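Local coordinates for cupin 2, conserved barrel domain protein (Novosphingobium aromaticivorans DSM 12444, PDB 3ES1) that is of unknown function but has a cupin-type beta-barrel fold and assembles from two copies of the same chain, at residues 5-10 / 144-149; 35-40 / 44-49; 14-19 / 65-70; 126-131 / 135-140; 92-97 / 111-116. All coordinates share one frame; numbering follows the deposited sequence. Where two conformers were deposited one is given.

Contact 1: 5-10 / 144-149; sequences ALSDSG and PCRIAF
S7 and S9 reach R146 and P144 from a type I beta turn, S7 to G10, that packs beside the start of strand 145-153 in this cupin barrel. The polar half of the contact lies at the guanidinium: S7 OG sits 3.2 Å from R146 NH2, at the edge of the group and near its plane. The other half is van der Waals packing of the S9 backbone and CB on the proline ring. The S9 carbonyl O comes 3.6 Å from P144 CG, while the two CB atoms, S9 CB and P144 CB, are 4.3 Å apart. R146 gets to the turn by leaving its backbone with CG anti to N (chi1 176°), running on extended and then bending at chi3, -72°.

What holds these first-shell groups lies mostly beyond them. D85 takes R146 NE in a salt bridge and S9 OG in a hydrogen bond, tying both sides of the contact to one carboxylate, while R146 NH1 is bonded to P12 O. S7 OG, for its part, is hydrogen-bonded to T37 N, which ties the turn to strand 27-39. The guanidinium therefore has several oxygens round it, and each serine hydroxyl has a partner beyond the turn, T37 N for S7 and D85 for S9. G10 has a positive phi (87°), and its N closes that turn on S7 O at 2.8 Å.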
# COMPACT_ATOMS: atom_id res chain seq x y z
N ALA A 5 -7.67 5.08 21.63
CA ALA A 5 -8.61 6.17 21.64
C ALA A 5 -8.98 6.42 20.19
O ALA A 5 -8.28 5.98 19.30
CB ALA A 5 -7.93 7.43 22.23
N LEU A 6 -10.11 7.08 19.99
CA LEU A 6 -10.49 7.66 18.70
C LEU A 6 -9.35 8.53 18.19
O LEU A 6 -8.65 9.18 18.95
CB LEU A 6 -11.75 8.52 18.87
CG LEU A 6 -12.74 8.64 17.76
CD1 LEU A 6 -13.21 7.24 17.34
CD2 LEU A 6 -13.90 9.58 18.28
N SER A 7 -9.14 8.50 16.88
CA SER A 7 -8.17 9.38 16.21
C SER A 7 -8.55 10.86 16.36
O SER A 7 -9.71 11.25 16.58
CB SER A 7 -8.08 9.04 14.72
OG SER A 7 -7.63 7.71 14.50
N ASP A 8 -7.53 11.70 16.26
CA ASP A 8 -7.72 13.15 16.40
C ASP A 8 -8.61 13.69 15.26
O ASP A 8 -9.08 14.82 15.31
CB ASP A 8 -6.39 13.91 16.45
CG ASP A 8 -5.62 13.66 17.76
OD1 ASP A 8 -6.22 13.14 18.72
OD2 ASP A 8 -4.41 13.99 17.84
N SER A 9 -8.82 12.88 14.22
CA SER A 9 -9.67 13.24 13.07
C SER A 9 -11.10 12.83 13.34
O SER A 9 -12.00 13.12 12.56
CB SER A 9 -9.22 12.49 11.83
OG SER A 9 -9.21 11.10 12.15
N GLY A 10 -11.29 12.12 14.44
CA GLY A 10 -12.61 11.54 14.78
C GLY A 10 -12.91 10.18 14.19
O GLY A 10 -14.00 9.59 14.44
N PRO A 144 -13.87 13.92 7.40
CA PRO A 144 -12.47 13.57 7.17
C PRO A 144 -12.32 12.50 6.07
O PRO A 144 -13.25 11.77 5.76
CB PRO A 144 -11.98 13.04 8.55
CG PRO A 144 -13.26 12.59 9.27
CD PRO A 144 -14.30 13.59 8.78
N CYS A 145 -11.17 12.50 5.45
CA CYS A 145 -10.79 11.51 4.47
C CYS A 145 -9.51 10.80 4.90
O CYS A 145 -8.48 11.45 5.16
CB CYS A 145 -10.53 12.20 3.12
SG CYS A 145 -9.99 11.05 1.84
N ARG A 146 -9.58 9.49 5.00
CA ARG A 146 -8.43 8.65 5.38
C ARG A 146 -7.83 8.00 4.16
O ARG A 146 -8.50 7.35 3.38
CB ARG A 146 -8.83 7.58 6.39
CG ARG A 146 -7.66 6.64 6.73
CD ARG A 146 -7.94 5.77 7.95
NE ARG A 146 -7.89 6.59 9.15
CZ ARG A 146 -8.19 6.19 10.39
NH1 ARG A 146 -8.59 4.94 10.65
NH2 ARG A 146 -8.11 7.06 11.37
N ILE A 147 -6.52 8.19 4.03
CA ILE A 147 -5.76 7.59 2.94
C ILE A 147 -4.55 6.84 3.49
O ILE A 147 -3.85 7.30 4.36
CB ILE A 147 -5.26 8.67 1.89
CG1 ILE A 147 -6.42 9.56 1.40
CG2 ILE A 147 -4.60 7.98 0.68
CD1 ILE A 147 -5.99 10.82 0.60
N ALA A 148 -4.38 5.62 3.00
CA ALA A 148 -3.15 4.83 3.27
C ALA A 148 -2.18 5.10 2.14
O ALA A 148 -2.51 4.90 0.94
CB ALA A 148 -3.48 3.31 3.34
N PHE A 149 -0.98 5.52 2.52
CA PHE A 149 0.07 5.81 1.58
C PHE A 149 1.27 4.90 1.76
O PHE A 149 1.83 4.77 2.85
CB PHE A 149 0.58 7.25 1.74
CG PHE A 149 -0.35 8.30 1.26
CD1 PHE A 149 -0.61 8.46 -0.09
CD2 PHE A 149 -0.96 9.15 2.15
CE1 PHE A 149 -1.48 9.46 -0.53
CE2 PHE A 149 -1.83 10.17 1.70
CZ PHE A 149 -2.09 10.32 0.38

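Contact 2: 35-40 / 44-49; sequences TPTRMI and DASFLL
R38 and F47 form an antiparallel hydrogen-bonded pair: R38 N donates to F47 O at 2.9 Å, and F47 N returns a bond to R38 O at 2.8 Å. In the second of these, F47 N sits above the R38 carbonyl plane and not on a lone pair. Two residues on, I40 N meets A45 O at 3.0 Å, nearly straight at hydrogen (173°) and in the carbonyl plane. M39 and S46 lie between as a non-hydrogen-bonded pair. A side-chain bond joins this network where S46 OG donates to T37 OG1, 3.0 Å away. The T37 hydroxyl lies between backbone N and carbonyl carbon (chi1 72°), and it is also hydrogen-bonded to D85 OD2, so one oxygen connects S46 with a third strand.

Packing spreads from both ends of the paired region. L48 CD1 touches T35 CG2 at 3.6 Å, and L48 CB lies 3.7 Å from T37 CG2; in each case the side chains cross at about a right angle. Near the turn, I40 CG2 approaches F47 CD1 obliquely at 3.5 Å, and I40 CD1 rests on A45 CB. R38, on the same face of the sheet as F47, has its charge answered by D8 in a salt bridge. This is a beta hairpin, strand 27-39 turning into strand 45-53, within the large antiparallel sheet of the cupin fold.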
# COMPACT_ATOMS: atom_id res chain seq x y z
N THR A 35 -3.90 1.77 17.36
CA THR A 35 -3.31 3.09 17.61
C THR A 35 -3.99 4.22 16.80
O THR A 35 -4.23 4.07 15.62
CB THR A 35 -1.81 3.08 17.20
OG1 THR A 35 -1.16 2.01 17.89
CG2 THR A 35 -1.10 4.36 17.61
N PRO A 36 -4.30 5.36 17.45
CA PRO A 36 -4.93 6.47 16.74
C PRO A 36 -3.99 7.22 15.83
O PRO A 36 -2.80 7.29 16.08
CB PRO A 36 -5.39 7.38 17.89
CG PRO A 36 -4.36 7.14 18.97
CD PRO A 36 -4.13 5.65 18.89
N THR A 37 -4.54 7.80 14.77
CA THR A 37 -3.83 8.87 14.06
C THR A 37 -3.88 10.12 14.97
O THR A 37 -4.82 10.36 15.71
CB THR A 37 -4.38 9.17 12.61
OG1 THR A 37 -5.67 9.83 12.68
CG2 THR A 37 -4.42 7.88 11.70
N ARG A 38 -2.79 10.87 14.93
CA ARG A 38 -2.62 12.08 15.74
C ARG A 38 -2.36 13.34 14.92
O ARG A 38 -1.72 13.33 13.84
CB ARG A 38 -1.50 11.86 16.76
CG ARG A 38 -1.71 10.64 17.71
CD ARG A 38 -3.00 10.75 18.45
NE ARG A 38 -2.98 11.87 19.37
CZ ARG A 38 -2.47 11.79 20.59
NH1 ARG A 38 -1.91 10.65 20.97
NH2 ARG A 38 -2.48 12.85 21.39
N MSE A 39 -2.85 14.43 15.47
CA MSE A 39 -2.81 15.75 14.83
C MSE A 39 -1.38 16.23 14.60
O MSE A 39 -0.51 16.09 15.45
CB MSE A 39 -3.57 16.80 15.66
CG MSE A 39 -4.02 17.98 14.85
SE MSE A 39 -5.49 17.59 13.61
CE MSE A 39 -6.99 17.54 14.84
N ILE A 40 -1.15 16.77 13.42
CA ILE A 40 0.12 17.48 13.14
C ILE A 40 -0.04 18.96 13.57
O ILE A 40 -1.18 19.46 13.73
CB ILE A 40 0.55 17.39 11.65
CG1 ILE A 40 -0.44 18.16 10.74
CG2 ILE A 40 0.76 15.92 11.18
CD1 ILE A 40 -0.16 17.93 9.31
N ASP A 44 -4.06 20.55 9.89
CA ASP A 44 -4.65 20.17 8.59
C ASP A 44 -4.95 18.68 8.42
O ASP A 44 -5.81 18.30 7.64
CB ASP A 44 -3.77 20.64 7.44
CG ASP A 44 -3.66 22.19 7.40
OD1 ASP A 44 -4.69 22.84 7.59
OD2 ASP A 44 -2.57 22.71 7.22
N ALA A 45 -4.18 17.87 9.15
CA ALA A 45 -4.19 16.39 9.02
C ALA A 45 -3.82 15.71 10.34
O ALA A 45 -3.19 16.31 11.23
CB ALA A 45 -3.24 15.89 7.87
N SER A 46 -4.31 14.49 10.49
CA SER A 46 -4.02 13.63 11.64
C SER A 46 -3.40 12.36 11.02
O SER A 46 -3.94 11.79 10.08
CB SER A 46 -5.32 13.38 12.37
OG SER A 46 -5.14 12.64 13.54
N PHE A 47 -2.23 11.96 11.50
CA PHE A 47 -1.48 10.88 10.83
C PHE A 47 -0.96 9.76 11.75
O PHE A 47 -0.89 9.90 12.96
CB PHE A 47 -0.32 11.48 10.01
CG PHE A 47 0.97 11.59 10.75
CD1 PHE A 47 1.13 12.48 11.80
CD2 PHE A 47 2.04 10.80 10.40
CE1 PHE A 47 2.33 12.53 12.49
CE2 PHE A 47 3.22 10.86 11.08
CZ PHE A 47 3.38 11.72 12.10
N LEU A 48 -0.64 8.62 11.10
CA LEU A 48 0.03 7.51 11.78
C LEU A 48 1.00 6.81 10.89
O LEU A 48 0.61 6.27 9.86
CB LEU A 48 -1.00 6.48 12.29
CG LEU A 48 -0.58 5.18 13.00
CD1 LEU A 48 0.12 5.47 14.36
CD2 LEU A 48 -1.77 4.21 13.20
N LEU A 49 2.27 6.80 11.32
CA LEU A 49 3.30 5.92 10.70
C LEU A 49 3.03 4.47 11.05
O LEU A 49 2.79 4.13 12.20
CB LEU A 49 4.70 6.33 11.18
CG LEU A 49 5.88 5.58 10.61
CD1 LEU A 49 5.84 5.59 9.09
CD2 LEU A 49 7.15 6.11 11.21

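Contact 3: 14-19 / 65-70; sequences VQRVVT and DGRQRE
The guanidinium of R16 is covered on one face by R67 and on the other by V18, whose CG2 lies 3.9 Å above the plane, and it meets the carboxylate of D65 at its edge. The two arginines slide past each other from opposite directions and stack almost flat, with group centres 3.9 Å apart and planes 13° from parallel. R16 grips D65 end-on, NH1 to OD1 at 2.9 Å and NH2 to OD2 at the same length, each oxygen met on its syn side. The like charges are probably offset by the carboxylates around them, D65 and D33, the latter pairing OD1 with R16 NE and OD2 with R67 NH1. R67 NE is hydrogen-bonded to L49 O.

D65 is itself positioned by its own loop: OD1 also accepts from R67 N at 2.8 Å, on the anti side and from the opposite face of the carboxylate, which makes an Asx turn. At the edge of the R67 guanidinium a water accepts from R67 NH2 at 2.9 Å and donates to V14 O at 2.7 Å. With a leucine in place of R16, D65 would probably lose its two-point salt bridge and the R67 guanidinium the flat group it lies against. Strand 14-21 is the outermost strand of this chain's large cupin sheet, which continues across the interface as R16, V17 and V18 pair parallel with a strand of the second subunit. The arrangement is a stacked arginine pair with bidentate carboxylate pairing, fastening a long loop to an interface strand.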
# COMPACT_ATOMS: atom_id res chain seq x y z
N VAL A 14 -6.22 2.63 14.26
CA VAL A 14 -5.77 1.65 13.26
C VAL A 14 -5.10 0.42 13.90
O VAL A 14 -4.16 0.54 14.65
CB VAL A 14 -4.78 2.34 12.29
CG1 VAL A 14 -4.23 1.34 11.23
CG2 VAL A 14 -5.42 3.62 11.66
N GLN A 15 -5.62 -0.75 13.59
CA GLN A 15 -5.00 -2.03 13.95
C GLN A 15 -3.84 -2.33 13.02
O GLN A 15 -3.99 -2.28 11.79
CB GLN A 15 -6.05 -3.18 13.85
CG GLN A 15 -5.53 -4.59 14.16
CD GLN A 15 -6.53 -5.65 13.79
OE1 GLN A 15 -7.46 -5.40 12.98
NE2 GLN A 15 -6.34 -6.86 14.33
N ARG A 16 -2.71 -2.66 13.63
CA ARG A 16 -1.50 -3.10 12.95
C ARG A 16 -1.11 -4.50 13.43
O ARG A 16 -0.99 -4.75 14.64
CB ARG A 16 -0.35 -2.11 13.20
CG ARG A 16 0.99 -2.49 12.48
CD ARG A 16 2.10 -1.51 12.81
NE ARG A 16 2.71 -1.79 14.09
CZ ARG A 16 3.94 -1.48 14.44
NH1 ARG A 16 4.75 -0.86 13.60
NH2 ARG A 16 4.36 -1.83 15.64
N VAL A 17 -0.94 -5.40 12.48
CA VAL A 17 -0.52 -6.76 12.77
C VAL A 17 0.76 -7.03 12.04
O VAL A 17 0.81 -6.95 10.82
CB VAL A 17 -1.60 -7.82 12.36
CG1 VAL A 17 -1.02 -9.26 12.51
CG2 VAL A 17 -2.93 -7.63 13.16
N VAL A 18 1.79 -7.40 12.77
CA VAL A 18 3.13 -7.65 12.18
C VAL A 18 3.57 -9.07 12.36
O VAL A 18 3.56 -9.59 13.47
CB VAL A 18 4.21 -6.74 12.80
CG1 VAL A 18 5.60 -6.98 12.11
CG2 VAL A 18 3.79 -5.27 12.75
N THR A 19 4.01 -9.70 11.26
CA THR A 19 4.45 -11.08 11.29
C THR A 19 5.97 -11.17 11.34
O THR A 19 6.66 -10.20 11.16
CB THR A 19 3.96 -11.91 10.06
OG1 THR A 19 4.75 -11.63 8.89
CG2 THR A 19 2.54 -11.63 9.74
N ASP A 65 11.38 -2.60 14.57
CA ASP A 65 10.04 -2.02 14.37
C ASP A 65 10.13 -0.81 13.45
O ASP A 65 10.82 0.17 13.74
CB ASP A 65 9.36 -1.63 15.69
CG ASP A 65 7.93 -1.23 15.50
OD1 ASP A 65 7.55 -0.72 14.43
OD2 ASP A 65 7.15 -1.37 16.43
N GLY A 66 9.46 -0.92 12.31
CA GLY A 66 9.52 0.05 11.26
C GLY A 66 8.98 1.41 11.68
O GLY A 66 9.31 2.44 11.09
N ARG A 67 8.21 1.41 12.76
CA ARG A 67 7.58 2.61 13.27
C ARG A 67 8.59 3.38 14.15
O ARG A 67 8.45 4.55 14.41
CB ARG A 67 6.30 2.24 14.05
CG ARG A 67 5.65 3.32 14.75
CD ARG A 67 4.37 2.79 15.45
NE ARG A 67 3.20 2.74 14.58
CZ ARG A 67 2.12 1.98 14.79
NH1 ARG A 67 2.02 1.21 15.85
NH2 ARG A 67 1.13 1.99 13.92
N GLN A 68 9.66 2.69 14.51
CA GLN A 68 10.63 3.23 15.46
C GLN A 68 12.02 3.23 14.88
O GLN A 68 12.99 3.12 15.61
CB GLN A 68 10.64 2.41 16.75
CG GLN A 68 9.31 2.29 17.46
CD GLN A 68 8.80 3.62 17.99
OE1 GLN A 68 9.57 4.56 18.24
NE2 GLN A 68 7.48 3.72 18.17
N ARG A 69 12.13 3.28 13.58
CA ARG A 69 13.42 3.24 12.91
C ARG A 69 14.05 4.62 12.87
O ARG A 69 13.40 5.62 12.52
CB ARG A 69 13.23 2.67 11.50
CG ARG A 69 14.46 2.51 10.67
CD ARG A 69 14.12 2.04 9.24
NE ARG A 69 13.22 0.90 9.17
CZ ARG A 69 13.60 -0.35 9.39
NH1 ARG A 69 14.86 -0.59 9.76
NH2 ARG A 69 12.75 -1.35 9.25
N GLU A 70 15.32 4.66 13.25
CA GLU A 70 16.16 5.86 13.11
C GLU A 70 16.16 6.35 11.68
O GLU A 70 16.15 5.59 10.72
CB GLU A 70 17.60 5.59 13.56
O HOH W 1 -1.45 0.78 14.64

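Contact 4: 126-131 / 135-140; sequences GIIVQR and HLWRNT
H135 lies flat under the amide of Q130, whose NE2 stands 3.3 Å above the ring plane over its centre, the nearest ring atom being H135 CG at the same distance. Amide and imidazole planes differ by 20°, a stack of amide on ring. H135 CG lies between the backbone N and the carbonyl carbon, chi1 67°, while the Q130 chain bends at chi2, 99°, to bring its amide across. Both polar ends are held by T133 in the intervening turn: H135 ND1 bonds to its O and Q130 OE1 to its OG1. Trading H135 for an alanine would remove the ring beneath that amide and would probably leave Q130 with less to fix its rotation.

After L136, which points away from the first segment, W137 brings its indole in from the opposite direction to I128. W137 CH2 touches I128 CD1 at 3.7 Å, and I128 CG1 lies at the ring edge, in its plane. W137 CZ2 also meets Q130 NE2 at 3.5 Å, obliquely, so the amide nitrogen lies against both rings. W137 CD1 lies in plane at the edge of the H135 ring, so the two aromatic side chains of this segment also touch each other.

The four residues are buried inside the cupin barrel, between its two sheets. Strand 127-130 is the outermost strand of this chain's seven-stranded sheet, next to 99-107, and I127 to V129 run parallel beside a strand of the second subunit. Opposite, strand 136-138 borders the three-stranded sheet, where it pairs with 110-113.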
# COMPACT_ATOMS: atom_id res chain seq x y z
N GLY A 126 -10.73 4.22 -4.07
CA GLY A 126 -9.86 4.57 -5.18
C GLY A 126 -8.37 4.48 -4.85
O GLY A 126 -7.95 4.64 -3.68
N ILE A 127 -7.59 4.24 -5.89
CA ILE A 127 -6.12 4.15 -5.78
C ILE A 127 -5.39 5.13 -6.68
O ILE A 127 -5.67 5.25 -7.88
CB ILE A 127 -5.63 2.71 -6.07
CG1 ILE A 127 -6.25 1.73 -5.03
CG2 ILE A 127 -4.10 2.65 -6.05
CD1 ILE A 127 -6.03 0.19 -5.33
N ILE A 128 -4.41 5.81 -6.07
CA ILE A 128 -3.54 6.73 -6.77
C ILE A 128 -2.14 6.11 -6.93
O ILE A 128 -1.57 5.57 -5.99
CB ILE A 128 -3.37 8.09 -6.06
CG1 ILE A 128 -4.75 8.70 -5.70
CG2 ILE A 128 -2.55 9.01 -6.93
CD1 ILE A 128 -5.13 8.37 -4.26
N VAL A 129 -1.65 6.18 -8.17
CA VAL A 129 -0.24 5.86 -8.47
C VAL A 129 0.49 7.17 -8.74
O VAL A 129 0.35 7.76 -9.82
CB VAL A 129 -0.14 4.88 -9.67
CG1 VAL A 129 1.31 4.44 -9.94
CG2 VAL A 129 -1.06 3.64 -9.42
N GLN A 130 1.23 7.64 -7.75
CA GLN A 130 1.88 8.94 -7.79
C GLN A 130 3.30 8.76 -8.26
O GLN A 130 4.10 8.28 -7.56
CB GLN A 130 1.80 9.66 -6.42
CG GLN A 130 2.33 11.07 -6.35
CD GLN A 130 1.21 12.11 -6.45
OE1 GLN A 130 1.11 12.80 -7.39
NE2 GLN A 130 0.39 12.14 -5.49
N ARG A 131 3.58 9.17 -9.48
CA ARG A 131 4.85 8.86 -10.17
C ARG A 131 5.86 10.03 -10.09
O ARG A 131 6.39 10.49 -11.10
CB ARG A 131 4.58 8.37 -11.60
CG ARG A 131 3.83 7.01 -11.62
CD ARG A 131 3.48 6.55 -12.99
NE ARG A 131 4.68 6.47 -13.82
CZ ARG A 131 5.00 7.35 -14.76
NH1 ARG A 131 4.23 8.39 -14.99
NH2 ARG A 131 6.13 7.20 -15.43
N HIS A 135 2.45 17.64 -6.23
CA HIS A 135 1.01 17.53 -5.87
C HIS A 135 0.66 18.07 -4.48
O HIS A 135 1.51 18.22 -3.59
CB HIS A 135 0.58 16.05 -5.87
CG HIS A 135 1.24 15.27 -4.78
ND1 HIS A 135 2.56 14.87 -4.86
CD2 HIS A 135 0.83 14.98 -3.52
CE1 HIS A 135 2.90 14.26 -3.74
NE2 HIS A 135 1.88 14.34 -2.90
N LEU A 136 -0.64 18.29 -4.29
CA LEU A 136 -1.21 18.46 -2.94
C LEU A 136 -2.52 17.67 -2.84
O LEU A 136 -3.14 17.31 -3.85
CB LEU A 136 -1.45 19.98 -2.62
CG LEU A 136 -2.49 20.81 -3.39
CD1 LEU A 136 -3.95 20.50 -2.93
CD2 LEU A 136 -2.21 22.28 -3.23
N TRP A 137 -2.91 17.39 -1.62
CA TRP A 137 -4.20 16.76 -1.30
C TRP A 137 -5.12 17.78 -0.61
O TRP A 137 -4.71 18.45 0.33
CB TRP A 137 -4.02 15.55 -0.38
CG TRP A 137 -3.07 14.52 -0.89
CD1 TRP A 137 -1.76 14.42 -0.57
CD2 TRP A 137 -3.33 13.52 -1.88
NE1 TRP A 137 -1.16 13.39 -1.26
CE2 TRP A 137 -2.09 12.82 -2.09
CE3 TRP A 137 -4.45 13.14 -2.62
CZ2 TRP A 137 -1.98 11.76 -2.96
CZ3 TRP A 137 -4.33 12.08 -3.48
CH2 TRP A 137 -3.10 11.40 -3.65
N ARG A 138 -6.35 17.85 -1.09
CA ARG A 138 -7.37 18.79 -0.57
C ARG A 138 -8.67 18.10 -0.29
O ARG A 138 -9.20 17.39 -1.13
CB ARG A 138 -7.60 19.96 -1.55
CG ARG A 138 -8.59 21.03 -1.03
CD ARG A 138 -8.80 22.15 -2.03
NE ARG A 138 -7.57 22.90 -2.25
CZ ARG A 138 -6.86 22.88 -3.36
NH1 ARG A 138 -7.25 22.15 -4.39
NH2 ARG A 138 -5.77 23.62 -3.44
N ASN A 139 -9.15 18.27 0.94
CA ASN A 139 -10.46 17.77 1.35
C ASN A 139 -11.46 18.89 1.25
O ASN A 139 -11.43 19.82 2.05
CB ASN A 139 -10.42 17.25 2.79
CG ASN A 139 -11.67 16.51 3.20
OD1 ASN A 139 -12.74 16.64 2.61
ND2 ASN A 139 -11.54 15.71 4.25
N THR A 140 -12.32 18.80 0.24
CA THR A 140 -13.28 19.85 -0.05
C THR A 140 -14.65 19.40 0.47
O THR A 140 -15.67 20.03 0.20
CB THR A 140 -13.36 20.11 -1.56
OG1 THR A 140 -13.88 18.94 -2.17
CG2 THR A 140 -11.98 20.41 -2.13

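Contact 5: 92-97 / 111-116; sequences SPMHRT and ELELDD
M94, E113 and D115 have most of the surface this contact buries, with M94 well ahead. It is a selenomethionine, and its side chain bends at chi2 and chi3 (82° and 51°) to bring the terminal methyl round. In the conformer considered, one of two deposited, CE lies 4.0 Å from L114 O and 4.1 Å from E113 OE2. The M94 and E113 side chains cross at about a right angle. These are loose van der Waals approaches, and the second conformer leaves their details in doubt.

E113 is committed elsewhere: its OE1 forms a salt bridge with R138 NH1, on the neighbouring strand 136-138. D115 meets the 92-97 loop through water. A water accepts from R96 NH2 at 3.1 Å and donates to D115 OD2 at 2.5 Å, the charged atoms R96 NH2 and D115 OD2 being 4.9 Å apart, so they are bridged, not paired directly. D115 OD2 is further hydrogen-bonded to A27 N of the second subunit.

No direct hydrogen bond joins the segments. The loop before strand 99-107 meets the end of strand 110-113 so that the contact rests on dispersion at a methyl and on one water relaying between opposite charges, without a direct salt bridge.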
# COMPACT_ATOMS: atom_id res chain seq x y z
N SER A 92 -3.01 19.95 2.03
CA SER A 92 -1.59 19.69 2.33
C SER A 92 -0.73 20.69 1.56
O SER A 92 -1.23 21.29 0.62
CB SER A 92 -1.26 18.21 1.98
OG SER A 92 -1.29 18.01 0.58
N PRO A 93 0.53 20.93 2.00
CA PRO A 93 1.48 21.66 1.20
C PRO A 93 1.81 20.93 -0.08
O PRO A 93 1.85 19.72 -0.14
CB PRO A 93 2.71 21.77 2.12
CG PRO A 93 2.31 21.26 3.41
CD PRO A 93 1.19 20.35 3.17
N MSE A 94 1.97 21.73 -1.12
CA MSE A 94 2.33 21.25 -2.43
C MSE A 94 3.79 20.84 -2.36
O MSE A 94 4.63 21.58 -1.83
CB MSE A 94 2.09 22.37 -3.45
CG MSE A 94 2.56 22.10 -4.86
SE MSE A 94 1.32 21.05 -5.93
CE MSE A 94 -0.31 22.04 -5.63
N HIS A 95 4.08 19.64 -2.85
CA HIS A 95 5.46 19.16 -2.94
C HIS A 95 5.64 17.93 -3.81
O HIS A 95 4.68 17.25 -4.18
CB HIS A 95 6.08 18.90 -1.55
CG HIS A 95 5.66 17.60 -0.91
ND1 HIS A 95 4.36 17.14 -0.92
CD2 HIS A 95 6.37 16.68 -0.21
CE1 HIS A 95 4.30 15.98 -0.29
NE2 HIS A 95 5.50 15.68 0.16
N ARG A 96 6.90 17.68 -4.10
CA ARG A 96 7.33 16.55 -4.92
C ARG A 96 8.35 15.75 -4.14
O ARG A 96 9.14 16.31 -3.44
CB ARG A 96 8.01 17.07 -6.18
CG ARG A 96 8.52 16.04 -7.13
CD ARG A 96 9.42 16.68 -8.16
NE ARG A 96 8.73 17.71 -8.90
CZ ARG A 96 9.13 18.96 -9.03
NH1 ARG A 96 10.24 19.40 -8.46
NH2 ARG A 96 8.39 19.80 -9.74
N THR A 97 8.30 14.43 -4.27
CA THR A 97 9.26 13.54 -3.60
C THR A 97 9.88 12.58 -4.62
O THR A 97 9.31 12.31 -5.69
CB THR A 97 8.63 12.69 -2.42
OG1 THR A 97 7.57 11.85 -2.91
CG2 THR A 97 8.06 13.61 -1.28
N GLU A 111 -9.49 15.43 -3.13
CA GLU A 111 -9.09 16.16 -4.34
C GLU A 111 -7.58 16.13 -4.48
O GLU A 111 -6.84 16.62 -3.63
CB GLU A 111 -9.55 17.61 -4.25
CG GLU A 111 -9.19 18.45 -5.50
CD GLU A 111 -10.06 19.65 -5.59
OE1 GLU A 111 -9.71 20.67 -4.96
OE2 GLU A 111 -11.11 19.54 -6.26
N LEU A 112 -7.12 15.54 -5.56
CA LEU A 112 -5.70 15.56 -5.89
C LEU A 112 -5.44 16.65 -6.89
O LEU A 112 -5.97 16.63 -8.01
CB LEU A 112 -5.27 14.22 -6.47
CG LEU A 112 -3.88 14.04 -7.08
CD1 LEU A 112 -2.78 14.39 -6.06
CD2 LEU A 112 -3.71 12.66 -7.56
N GLU A 113 -4.57 17.57 -6.50
CA GLU A 113 -4.14 18.67 -7.37
C GLU A 113 -2.67 18.52 -7.73
O GLU A 113 -1.81 18.34 -6.85
CB GLU A 113 -4.39 20.03 -6.72
CG GLU A 113 -4.01 21.19 -7.63
CD GLU A 113 -4.36 22.56 -7.07
OE1 GLU A 113 -5.34 22.67 -6.27
OE2 GLU A 113 -3.67 23.54 -7.48
N LEU A 114 -2.41 18.64 -9.04
CA LEU A 114 -1.06 18.55 -9.60
C LEU A 114 -0.60 19.93 -10.05
O LEU A 114 -0.91 20.90 -9.39
CB LEU A 114 -1.01 17.55 -10.73
CG LEU A 114 -1.53 16.14 -10.38
CD1 LEU A 114 -1.38 15.22 -11.56
CD2 LEU A 114 -0.81 15.51 -9.23
N ASP A 115 0.11 20.01 -11.17
CA ASP A 115 0.66 21.31 -11.62
C ASP A 115 -0.43 22.14 -12.29
O ASP A 115 -1.38 21.64 -12.90
CB ASP A 115 1.92 21.18 -12.56
CG ASP A 115 3.25 20.99 -11.80
OD1 ASP A 115 3.42 21.54 -10.69
OD2 ASP A 115 4.20 20.32 -12.32
N ASP A 116 -0.25 23.45 -12.20
CA ASP A 116 -1.01 24.39 -13.02
C ASP A 116 -2.52 24.26 -12.88
O ASP A 116 -3.25 24.44 -13.84
CB ASP A 116 -0.60 24.26 -14.50
CG ASP A 116 0.90 24.43 -14.68
OD1 ASP A 116 1.43 25.31 -13.98
OD2 ASP A 116 1.56 23.64 -15.38
O HOH W 2 6.59 19.49 -12.20

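From the N terminus, contact 1 closes the widest loop, joining the turn at 5-10 to strand 145-153, and the other four all nest inside it. Contact 3 opens next, from strand 14-21 to the loop at 65-70, and encloses contact 2, the hairpin of strands 27-39 and 45-53. Contacts 5 and 4 then follow in series, and no two cross. Contacts 1 and 2 touch through D8 with M39, contacts 2 and 3 through T35 O with V14 N, contacts 1 and 4 through F149 with W137, and contacts 4 and 5 through W137 N with S92 OG. Contacts 3 and 4, centres about 24 Å apart on opposite sides of the chain's centre, both meet the second subunit.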